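Poly(Beta-D-mannuronate) lyase (Pseudopedobacter saltans, PDB 7O79) probably cleaves poly(beta-D-mannuronate), the mannuronate-rich part of alginate, as a beta-helical polysaccharide lyase of family PL6. Local coordinates at residues G116-L121 with N139-V144; Y131-G136 with Y158-D163; E173-W178 with F193-N198. All coordinates share one frame; numbering follows the deposited sequence.

Overall arrangement
Following the chain from its N terminus, residues 116-121 come first, and contact 1 closes the loop back to them when 139-144 arrives on the next coil. Contact 2 opens within that loop, at 131-136, and ends beyond it at 158-163, so the two cross: their segments alternate along the chain, and Leu143 of contact 1 packs on Phe134 and Phe161 of contact 2. Contact 3 follows in series, closing the 14-residue connection between 173-178 and 193-198. Contacts 1 and 2 each join successive coils, on two different walls of the beta-helix, whereas contact 3 spans the interior between those walls. Phe161 against Phe175 and Tyr118 against Arg176 connect it to the others.

Contact 1 (G116-L121 with N139-V144); sequences GYYWVL and NMQPLV
Asn139 pushes its amide against Tyr117, setting ND2 over the centre of the ring face, 3.3 Å from Tyr117 CE2, with ring and amide planes 66° apart. Its CG sits between backbone N and carbonyl carbon (chi1 60°), which turns the amide toward the ring, while ND2 gives to Thr115 O and OD1 receives from Lys137 NZ. Gln141 is the next bump: CB fits against the Tyr117 carbonyl, and the chain, bent at chi2 (-67°), carries NE2 over one face of Tyr118, 3.3 Å from CE1. Leu121 CD1 covers the opposite face, so the phenol sits between amide and methyl, and Arg176 bonds its hydroxyl. Pro142 lies alongside this ring, its CD 3.7 Å from Tyr118 CE2. Gly116 fits where even a CB would probably be tight against Met140 CB and Gln141 CG. Leu143 CD2 fills in beside Trp119 CB at 4.1 Å, while Leu143 O receives both Trp119 N (3.0 Å) and Val120 N (2.9 Å). The chemistry is mixed: amide nitrogens lie over aromatic faces, one carbonyl gripped twice ties the Trp119-Val120 corner to the adjacent beta-helix coil, and buried Pro142 O, lacking a hydrogen-bond partner, has just a CA-H...O contact from Tyr118.

Contact 2 (Y131-G136 with Y158-D163); sequences YCSFKG and YCYFKD
Tyr160 O accepts from Phe134 N at 2.8 Å, the shortest of three firm backbone bonds that align these parallel strands; Tyr160 N gives to Cys132 O and Lys162 N to Phe134 O, the latter at an N-H...O angle of 165°. Toward the N-terminal end the ladder changes character, for Cys132 N donates to a side-chain sulfur, Cys159 SG, at 3.5 Å, and Tyr131 N makes only a weak bond to Tyr158 O. Beyond the other end, Asp163 OD2 lies 4.0 Å from Lys135 NZ, too far for a salt bridge; a water receives a weak bond from the lysine and donates to the carboxylate. Like residues in register then pack on each other. Phe134 and Phe161 run side by side into the interior, planes 13° apart but slid so that overlap is slight, with Phe134 CD2 3.4 Å from Phe161 CE2. Both have CG beside the backbone N, chi1 near -50°, which keeps them in step. Tyr131 and Tyr158 lie near parallel and slid apart in the same way, with Tyr158 CB over the face of the Tyr131 ring, 3.8 Å from its centroid. Such ladders of like residues are characteristic of parallel beta-helices: the phenylalanines line up inside from coil to coil, while Lys135 and Asp163, on more accessible ground, meet loosely through a water.

Contact 3 (E173-W178 with F193-N198); sequences EIFRIW and FTIKNN
Ile177 reaches across the interior to Phe193 with both of its branches. From its CB, the CG2 methyl runs to Phe193 CB at 3.5 Å. The other branch leaves through CG1, which only grazes Ile195 CD1, and ends in CD1, poised over the centre of the Phe193 ring, 3.6 Å from the centroid and 8° off the normal. Chi1 of -43° puts CG1 beside the backbone N, and a further bend at chi2 (-61°) brings the methyl over the ring. Ile195 repeats the theme in the reverse direction, its CD1 lying over the face of Phe175, 3.6 Å from CD2, while Phe193 CE1 comes within 4.1 Å of that same CD2. With the ring of Phe193 cut back to an alanine, Ile177 CD1 would probably lose the face it rests on and a gap open beside Phe175. The ring of Phe161 also meets that of Phe175. With Ile177 CA and Phe193 CA, the nearest pair, 7.3 Å apart, the segments meet by side chains alone. Such interlocking of aliphatic and aromatic residues from facing walls is typical of the core of a right-handed parallel beta-helix, the fold of the pectate lyase-like clan.

Contact 1 (G116-L121 with N139-V144)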
loop_
_atom_site.group_PDB
_atom_site.type_symbol
_atom_site.label_atom_id
_atom_site.label_comp_id
_atom_site.label_asym_id
_atom_site.label_seq_id
_atom_site.Cartn_x
_atom_site.Cartn_y
_atom_site.Cartn_z
ATOM N N GLY A 116 2.963 14.202 -13.440
ATOM C CA GLY A 116 3.076 13.071 -12.528
ATOM C C GLY A 116 4.505 12.679 -12.185
ATOM O O GLY A 116 5.401 12.729 -13.029
ATOM N N TYR A 117 4.699 12.269 -10.927
ATOM C CA TYR A 117 5.909 11.581 -10.482
ATOM C C TYR A 117 5.676 10.948 -9.108
ATOM O O TYR A 117 4.834 11.415 -8.325
ATOM C CB TYR A 117 7.120 12.524 -10.437
ATOM C CG TYR A 117 6.947 13.860 -9.712
ATOM C CD1 TYR A 117 7.213 13.971 -8.350
ATOM C CD2 TYR A 117 6.616 15.022 -10.404
ATOM C CE1 TYR A 117 7.090 15.181 -7.682
ATOM C CE2 TYR A 117 6.502 16.247 -9.744
ATOM C CZ TYR A 117 6.747 16.321 -8.381
ATOM O OH TYR A 117 6.647 17.526 -7.698
ATOM N N TYR A 118 6.411 9.870 -8.833
ATOM C CA TYR A 118 6.346 9.283 -7.500
ATOM C C TYR A 118 7.067 10.176 -6.498
ATOM O O TYR A 118 7.871 11.036 -6.858
ATOM C CB TYR A 118 7.020 7.913 -7.436
ATOM C CG TYR A 118 6.512 6.828 -8.338
ATOM C CD1 TYR A 118 7.033 6.664 -9.612
ATOM C CD2 TYR A 118 5.545 5.925 -7.897
ATOM C CE1 TYR A 118 6.587 5.650 -10.441
ATOM C CE2 TYR A 118 5.092 4.902 -8.721
ATOM C CZ TYR A 118 5.614 4.768 -9.987
ATOM O OH TYR A 118 5.172 3.745 -10.813
ATOM N N TRP A 119 6.815 9.930 -5.216
ATOM C CA TRP A 119 7.708 10.519 -4.230
ATOM C C TRP A 119 8.805 9.541 -3.826
ATOM O O TRP A 119 9.967 9.942 -3.676
ATOM C CB TRP A 119 6.906 11.020 -3.026
ATOM C CG TRP A 119 6.399 12.429 -3.273
ATOM C CD1 TRP A 119 6.377 13.087 -4.467
ATOM C CD2 TRP A 119 5.844 13.327 -2.311
ATOM N NE1 TRP A 119 5.850 14.341 -4.310
ATOM C CE2 TRP A 119 5.510 14.513 -2.993
ATOM C CE3 TRP A 119 5.593 13.242 -0.939
ATOM C CZ2 TRP A 119 4.950 15.615 -2.350
ATOM C CZ3 TRP A 119 5.022 14.337 -0.299
ATOM C CH2 TRP A 119 4.717 15.512 -1.007
ATOM N N VAL A 120 8.486 8.249 -3.728
ATOM C CA VAL A 120 9.483 7.223 -3.447
ATOM C C VAL A 120 9.201 6.045 -4.366
ATOM O O VAL A 120 8.080 5.525 -4.388
ATOM C CB VAL A 120 9.453 6.768 -1.963
ATOM C CG1 VAL A 120 10.499 5.704 -1.719
ATOM C CG2 VAL A 120 9.655 7.949 -1.014
ATOM N N LEU A 121 10.211 5.608 -5.114
ATOM C CA LEU A 121 10.057 4.487 -6.026
ATOM C C LEU A 121 11.109 3.433 -5.731
ATOM O O LEU A 121 12.307 3.736 -5.703
ATOM C CB LEU A 121 10.153 4.933 -7.493
ATOM C CG LEU A 121 10.059 3.767 -8.480
ATOM C CD1 LEU A 121 8.717 3.070 -8.410
ATOM C CD2 LEU A 121 10.360 4.216 -9.920
ATOM N N ASN A 139 -0.189 15.541 -6.936
ATOM C CA ASN A 139 -0.130 15.240 -8.362
ATOM C C ASN A 139 -0.303 13.746 -8.611
ATOM O O ASN A 139 -0.318 12.925 -7.688
ATOM C CB ASN A 139 1.195 15.715 -8.969
ATOM C CG ASN A 139 2.413 15.046 -8.325
ATOM O OD1 ASN A 139 2.364 14.626 -7.168
ATOM N ND2 ASN A 139 3.497 14.932 -9.085
ATOM N N MET A 140 -0.409 13.408 -9.895
ATOM C CA MET A 140 -0.537 12.032 -10.345
ATOM C C MET A 140 0.677 11.205 -9.911
ATOM O O MET A 140 1.739 11.744 -9.597
ATOM C CB MET A 140 -0.686 11.997 -11.871
ATOM C CG MET A 140 -2.068 12.407 -12.433
ATOM S SD MET A 140 -3.531 12.004 -11.426
ATOM C CE MET A 140 -3.621 10.237 -11.632
ATOM N N GLN A 141 0.495 9.862 -9.898
ATOM C CA GLN A 141 1.456 8.812 -9.523
ATOM C C GLN A 141 1.361 8.486 -8.039
ATOM O O GLN A 141 1.146 9.374 -7.207
ATOM C CB GLN A 141 2.892 9.188 -9.908
ATOM C CG GLN A 141 3.067 9.213 -11.410
ATOM C CD GLN A 141 2.932 7.822 -11.994
ATOM O OE1 GLN A 141 1.918 7.479 -12.590
ATOM N NE2 GLN A 141 4.033 7.077 -11.975
ATOM N N PRO A 142 1.498 7.216 -7.682
ATOM C CA PRO A 142 1.492 6.842 -6.263
ATOM C C PRO A 142 2.559 7.603 -5.485
ATOM O O PRO A 142 3.585 8.022 -6.030
ATOM C CB PRO A 142 1.783 5.338 -6.286
ATOM C CG PRO A 142 1.428 4.876 -7.665
ATOM C CD PRO A 142 1.617 6.065 -8.590
ATOM N N LEU A 143 2.293 7.807 -4.195
ATOM C CA LEU A 143 3.311 8.391 -3.331
ATOM C C LEU A 143 4.510 7.448 -3.212
ATOM O O LEU A 143 5.668 7.850 -3.412
ATOM C CB LEU A 143 2.697 8.704 -1.963
ATOM C CG LEU A 143 3.440 9.713 -1.090
ATOM C CD1 LEU A 143 2.472 10.452 -0.174
ATOM C CD2 LEU A 143 4.538 9.038 -0.277
ATOM N N VAL A 144 4.246 6.177 -2.924
ATOM C CA VAL A 144 5.272 5.143 -2.852
ATOM C C VAL A 144 4.927 4.091 -3.886
ATOM O O VAL A 144 3.798 3.587 -3.903
ATOM C CB VAL A 144 5.364 4.498 -1.450
ATOM C CG1 VAL A 144 6.389 3.369 -1.467
ATOM C CG2 VAL A 144 5.741 5.515 -0.404
#

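Contact 2 (Y131-G136 with Y158-D163)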
loop_
_atom_site.group_PDB
_atom_site.type_symbol
_atom_site.label_atom_id
_atom_site.label_comp_id
_atom_site.label_asym_id
_atom_site.label_seq_id
_atom_site.Cartn_x
_atom_site.Cartn_y
_atom_site.Cartn_z
ATOM N N TYR A 131 11.078 5.916 9.519
ATOM C CA TYR A 131 11.067 7.237 10.166
ATOM C C TYR A 131 11.174 8.370 9.153
ATOM O O TYR A 131 11.930 9.327 9.324
ATOM C CB TYR A 131 12.162 7.344 11.218
ATOM C CG TYR A 131 11.992 6.295 12.278
ATOM C CD1 TYR A 131 10.992 6.420 13.242
ATOM C CD2 TYR A 131 12.793 5.163 12.303
ATOM C CE1 TYR A 131 10.811 5.456 14.225
ATOM C CE2 TYR A 131 12.613 4.199 13.284
ATOM C CZ TYR A 131 11.620 4.358 14.237
ATOM O OH TYR A 131 11.437 3.404 15.212
ATOM N N CYS A 132 10.382 8.269 8.094
ATOM C CA CYS A 132 10.261 9.346 7.135
ATOM C C CYS A 132 8.835 9.881 7.147
ATOM O O CYS A 132 7.893 9.180 7.526
ATOM C CB CYS A 132 10.673 8.881 5.736
ATOM S SG CYS A 132 12.442 8.468 5.593
ATOM N N SER A 133 8.683 11.141 6.738
ATOM C CA SER A 133 7.396 11.831 6.755
ATOM C C SER A 133 7.086 12.401 5.379
ATOM O O SER A 133 7.970 12.924 4.697
ATOM C CB SER A 133 7.356 12.980 7.779
ATOM O OG SER A 133 7.443 12.497 9.100
ATOM N N PHE A 134 5.813 12.328 5.000
ATOM C CA PHE A 134 5.360 12.717 3.672
ATOM C C PHE A 134 4.053 13.483 3.800
ATOM O O PHE A 134 3.069 12.959 4.330
ATOM C CB PHE A 134 5.200 11.481 2.776
ATOM C CG PHE A 134 6.421 10.597 2.754
ATOM C CD1 PHE A 134 7.453 10.862 1.866
ATOM C CD2 PHE A 134 6.578 9.573 3.671
ATOM C CE1 PHE A 134 8.583 10.086 1.835
ATOM C CE2 PHE A 134 7.712 8.781 3.656
ATOM C CZ PHE A 134 8.726 9.037 2.733
ATOM N N LYS A 135 4.041 14.720 3.314
ATOM C CA LYS A 135 2.890 15.590 3.509
ATOM C C LYS A 135 2.562 16.365 2.239
ATOM O O LYS A 135 3.429 17.043 1.680
ATOM C CB LYS A 135 3.142 16.570 4.656
ATOM C CG LYS A 135 1.939 17.477 4.891
ATOM C CD LYS A 135 2.155 18.456 6.029
ATOM C CE LYS A 135 0.890 19.269 6.285
ATOM N NZ LYS A 135 0.591 20.154 5.130
ATOM N N GLY A 136 1.312 16.272 1.790
ATOM C CA GLY A 136 0.789 17.211 0.820
ATOM C C GLY A 136 0.924 16.854 -0.650
ATOM O O GLY A 136 0.625 17.707 -1.496
ATOM N N TYR A 158 7.316 2.617 10.105
ATOM C CA TYR A 158 7.396 3.778 10.993
ATOM C C TYR A 158 7.461 5.082 10.222
ATOM O O TYR A 158 8.103 6.046 10.654
ATOM C CB TYR A 158 8.579 3.687 11.966
ATOM C CG TYR A 158 8.712 2.359 12.668
ATOM C CD1 TYR A 158 7.723 1.916 13.529
ATOM C CD2 TYR A 158 9.849 1.581 12.521
ATOM C CE1 TYR A 158 7.845 0.704 14.190
ATOM C CE2 TYR A 158 9.983 0.371 13.182
ATOM C CZ TYR A 158 8.981 -0.060 14.009
ATOM O OH TYR A 158 9.110 -1.261 14.674
ATOM N N CYS A 159 6.778 5.135 9.086
ATOM C CA CYS A 159 6.662 6.383 8.361
ATOM C C CYS A 159 5.310 7.037 8.630
ATOM O O CYS A 159 4.388 6.445 9.198
ATOM C CB CYS A 159 6.880 6.155 6.860
ATOM S SG CYS A 159 8.601 5.730 6.473
ATOM N N TYR A 160 5.210 8.291 8.207
ATOM C CA TYR A 160 4.053 9.129 8.476
ATOM C C TYR A 160 3.585 9.734 7.157
ATOM O O TYR A 160 4.350 10.446 6.493
ATOM C CB TYR A 160 4.431 10.207 9.496
ATOM C CG TYR A 160 3.300 11.061 10.019
ATOM C CD1 TYR A 160 1.988 10.599 10.031
ATOM C CD2 TYR A 160 3.554 12.337 10.523
ATOM C CE1 TYR A 160 0.961 11.383 10.535
ATOM C CE2 TYR A 160 2.528 13.134 11.017
ATOM C CZ TYR A 160 1.243 12.649 11.027
ATOM O OH TYR A 160 0.237 13.439 11.520
ATOM N N PHE A 161 2.331 9.455 6.778
ATOM C CA PHE A 161 1.744 9.971 5.539
ATOM C C PHE A 161 0.532 10.822 5.904
ATOM O O PHE A 161 -0.484 10.297 6.372
ATOM C CB PHE A 161 1.363 8.841 4.578
ATOM C CG PHE A 161 2.475 7.848 4.331
ATOM C CD1 PHE A 161 2.682 6.784 5.196
ATOM C CD2 PHE A 161 3.322 7.998 3.236
ATOM C CE1 PHE A 161 3.704 5.869 4.981
ATOM C CE2 PHE A 161 4.349 7.084 3.005
ATOM C CZ PHE A 161 4.550 6.022 3.891
ATOM N N LYS A 162 0.632 12.126 5.664
ATOM C CA LYS A 162 -0.287 13.096 6.235
ATOM C C LYS A 162 -0.801 14.056 5.170
ATOM O O LYS A 162 -0.016 14.581 4.376
ATOM C CB LYS A 162 0.397 13.898 7.337
ATOM C CG LYS A 162 -0.484 14.972 7.942
ATOM C CD LYS A 162 0.268 15.779 8.980
ATOM C CE LYS A 162 -0.678 16.360 10.030
ATOM N NZ LYS A 162 0.031 17.332 10.916
ATOM N N ASP A 163 -2.111 14.320 5.201
ATOM C CA ASP A 163 -2.747 15.362 4.386
ATOM C C ASP A 163 -2.366 15.223 2.915
ATOM O O ASP A 163 -1.732 16.096 2.314
ATOM C CB ASP A 163 -2.400 16.770 4.882
ATOM C CG ASP A 163 -2.809 17.019 6.322
ATOM O OD1 ASP A 163 -3.828 16.464 6.780
ATOM O OD2 ASP A 163 -2.119 17.805 6.993
HETATM O O HOH W 1 -2.416 20.982 6.410
#

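Contact 3 (E173-W178 with F193-N198)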
loop_
_atom_site.group_PDB
_atom_site.type_symbol
_atom_site.label_atom_id
_atom_site.label_comp_id
_atom_site.label_asym_id
_atom_site.label_seq_id
_atom_site.Cartn_x
_atom_site.Cartn_y
_atom_site.Cartn_z
ATOM N N GLU A 173 -2.637 6.534 -5.442
ATOM C CA GLU A 173 -2.530 5.690 -4.261
ATOM C C GLU A 173 -1.432 6.213 -3.345
ATOM O O GLU A 173 -0.552 6.977 -3.758
ATOM C CB GLU A 173 -2.209 4.241 -4.658
ATOM C CG GLU A 173 -3.205 3.607 -5.628
ATOM C CD GLU A 173 -2.868 3.839 -7.090
ATOM O OE1 GLU A 173 -3.376 3.072 -7.935
ATOM O OE2 GLU A 173 -2.100 4.785 -7.396
ATOM N N ILE A 174 -1.475 5.792 -2.082
ATOM C CA ILE A 174 -0.312 6.069 -1.237
ATOM C C ILE A 174 0.789 5.045 -1.504
ATOM O O ILE A 174 1.974 5.400 -1.589
ATOM C CB ILE A 174 -0.706 6.119 0.249
ATOM C CG1 ILE A 174 -1.865 7.107 0.466
ATOM C CG2 ILE A 174 0.500 6.548 1.090
ATOM C CD1 ILE A 174 -1.685 8.475 -0.247
ATOM N N PHE A 175 0.412 3.773 -1.671
ATOM C CA PHE A 175 1.312 2.676 -2.017
ATOM C C PHE A 175 0.724 1.918 -3.201
ATOM O O PHE A 175 -0.454 1.551 -3.167
ATOM C CB PHE A 175 1.475 1.690 -0.846
ATOM C CG PHE A 175 2.356 2.176 0.287
ATOM C CD1 PHE A 175 1.837 2.965 1.305
ATOM C CD2 PHE A 175 3.684 1.767 0.369
ATOM C CE1 PHE A 175 2.649 3.388 2.376
ATOM C CE2 PHE A 175 4.506 2.168 1.442
ATOM C CZ PHE A 175 3.979 2.973 2.445
ATOM N N ARG A 176 1.532 1.660 -4.231
ATOM C CA ARG A 176 1.157 0.745 -5.306
ATOM C C ARG A 176 2.292 -0.262 -5.499
ATOM O O ARG A 176 3.406 0.123 -5.861
ATOM C CB ARG A 176 0.845 1.500 -6.608
ATOM C CG ARG A 176 0.449 0.575 -7.767
ATOM C CD ARG A 176 0.089 1.321 -9.078
ATOM N NE ARG A 176 1.241 1.985 -9.682
ATOM C CZ ARG A 176 1.159 3.019 -10.513
ATOM N NH1 ARG A 176 -0.028 3.495 -10.879
ATOM N NH2 ARG A 176 2.267 3.555 -11.008
ATOM N N ILE A 177 2.014 -1.545 -5.241
ATOM C CA ILE A 177 3.043 -2.589 -5.186
ATOM C C ILE A 177 2.896 -3.511 -6.389
ATOM O O ILE A 177 2.118 -4.473 -6.371
ATOM C CB ILE A 177 2.998 -3.395 -3.881
ATOM C CG1 ILE A 177 2.802 -2.471 -2.674
ATOM C CG2 ILE A 177 4.249 -4.293 -3.774
ATOM C CD1 ILE A 177 3.933 -1.459 -2.516
ATOM N N TRP A 178 3.712 -3.271 -7.411
ATOM C CA TRP A 178 3.832 -4.204 -8.516
ATOM C C TRP A 178 4.845 -5.288 -8.167
ATOM O O TRP A 178 5.567 -5.201 -7.165
ATOM C CB TRP A 178 4.287 -3.487 -9.785
ATOM C CG TRP A 178 3.276 -2.552 -10.405
ATOM C CD1 TRP A 178 1.911 -2.678 -10.412
ATOM C CD2 TRP A 178 3.576 -1.363 -11.135
ATOM N NE1 TRP A 178 1.337 -1.618 -11.100
ATOM C CE2 TRP A 178 2.342 -0.802 -11.558
ATOM C CE3 TRP A 178 4.774 -0.716 -11.487
ATOM C CZ2 TRP A 178 2.273 0.381 -12.305
ATOM C CZ3 TRP A 178 4.703 0.466 -12.233
ATOM C CH2 TRP A 178 3.457 0.999 -12.632
ATOM N N PHE A 193 6.863 -7.251 -0.411
ATOM C CA PHE A 193 6.943 -5.872 0.068
ATOM C C PHE A 193 6.285 -5.778 1.439
ATOM O O PHE A 193 5.228 -6.367 1.671
ATOM C CB PHE A 193 6.255 -4.926 -0.920
ATOM C CG PHE A 193 6.635 -3.473 -0.774
ATOM C CD1 PHE A 193 6.081 -2.679 0.231
ATOM C CD2 PHE A 193 7.528 -2.890 -1.667
ATOM C CE1 PHE A 193 6.426 -1.326 0.347
ATOM C CE2 PHE A 193 7.892 -1.556 -1.543
ATOM C CZ PHE A 193 7.342 -0.768 -0.546
ATOM N N THR A 194 6.912 -5.049 2.346
ATOM C CA THR A 194 6.397 -4.918 3.705
ATOM C C THR A 194 5.994 -3.472 3.949
ATOM O O THR A 194 6.826 -2.562 3.825
ATOM C CB THR A 194 7.433 -5.369 4.732
ATOM O OG1 THR A 194 7.605 -6.785 4.634
ATOM C CG2 THR A 194 6.973 -5.001 6.158
ATOM N N ILE A 195 4.724 -3.267 4.292
ATOM C CA ILE A 195 4.201 -1.978 4.731
ATOM C C ILE A 195 3.828 -2.165 6.196
ATOM O O ILE A 195 2.804 -2.787 6.499
ATOM C CB ILE A 195 2.977 -1.549 3.911
ATOM C CG1 ILE A 195 3.309 -1.434 2.409
ATOM C CG2 ILE A 195 2.397 -0.251 4.478
ATOM C CD1 ILE A 195 2.035 -1.153 1.542
ATOM N N LYS A 196 4.637 -1.642 7.118
ATOM C CA LYS A 196 4.518 -2.056 8.512
ATOM C C LYS A 196 4.615 -0.868 9.457
ATOM O O LYS A 196 5.474 -0.004 9.288
ATOM C CB LYS A 196 5.593 -3.093 8.859
ATOM C CG LYS A 196 5.612 -3.574 10.332
ATOM C CD LYS A 196 6.822 -4.507 10.542
ATOM C CE LYS A 196 7.283 -4.572 12.007
ATOM N NZ LYS A 196 8.324 -3.509 12.281
ATOM N N ASN A 197 3.709 -0.829 10.442
ATOM C CA ASN A 197 3.744 0.160 11.523
ATOM C C ASN A 197 3.874 1.575 10.981
ATOM O O ASN A 197 4.656 2.379 11.483
ATOM C CB ASN A 197 4.877 -0.120 12.529
ATOM C CG ASN A 197 4.738 -1.451 13.226
ATOM O OD1 ASN A 197 3.633 -1.930 13.457
ATOM N ND2 ASN A 197 5.861 -2.038 13.609
ATOM N N ASN A 198 3.083 1.897 9.954
ATOM C CA ASN A 198 3.010 3.270 9.474
ATOM C C ASN A 198 1.713 3.926 9.944
ATOM O O ASN A 198 0.718 3.251 10.238
ATOM C CB ASN A 198 3.087 3.333 7.946
ATOM C CG ASN A 198 4.339 2.696 7.405
ATOM O OD1 ASN A 198 5.434 3.242 7.538
ATOM N ND2 ASN A 198 4.193 1.494 6.850
#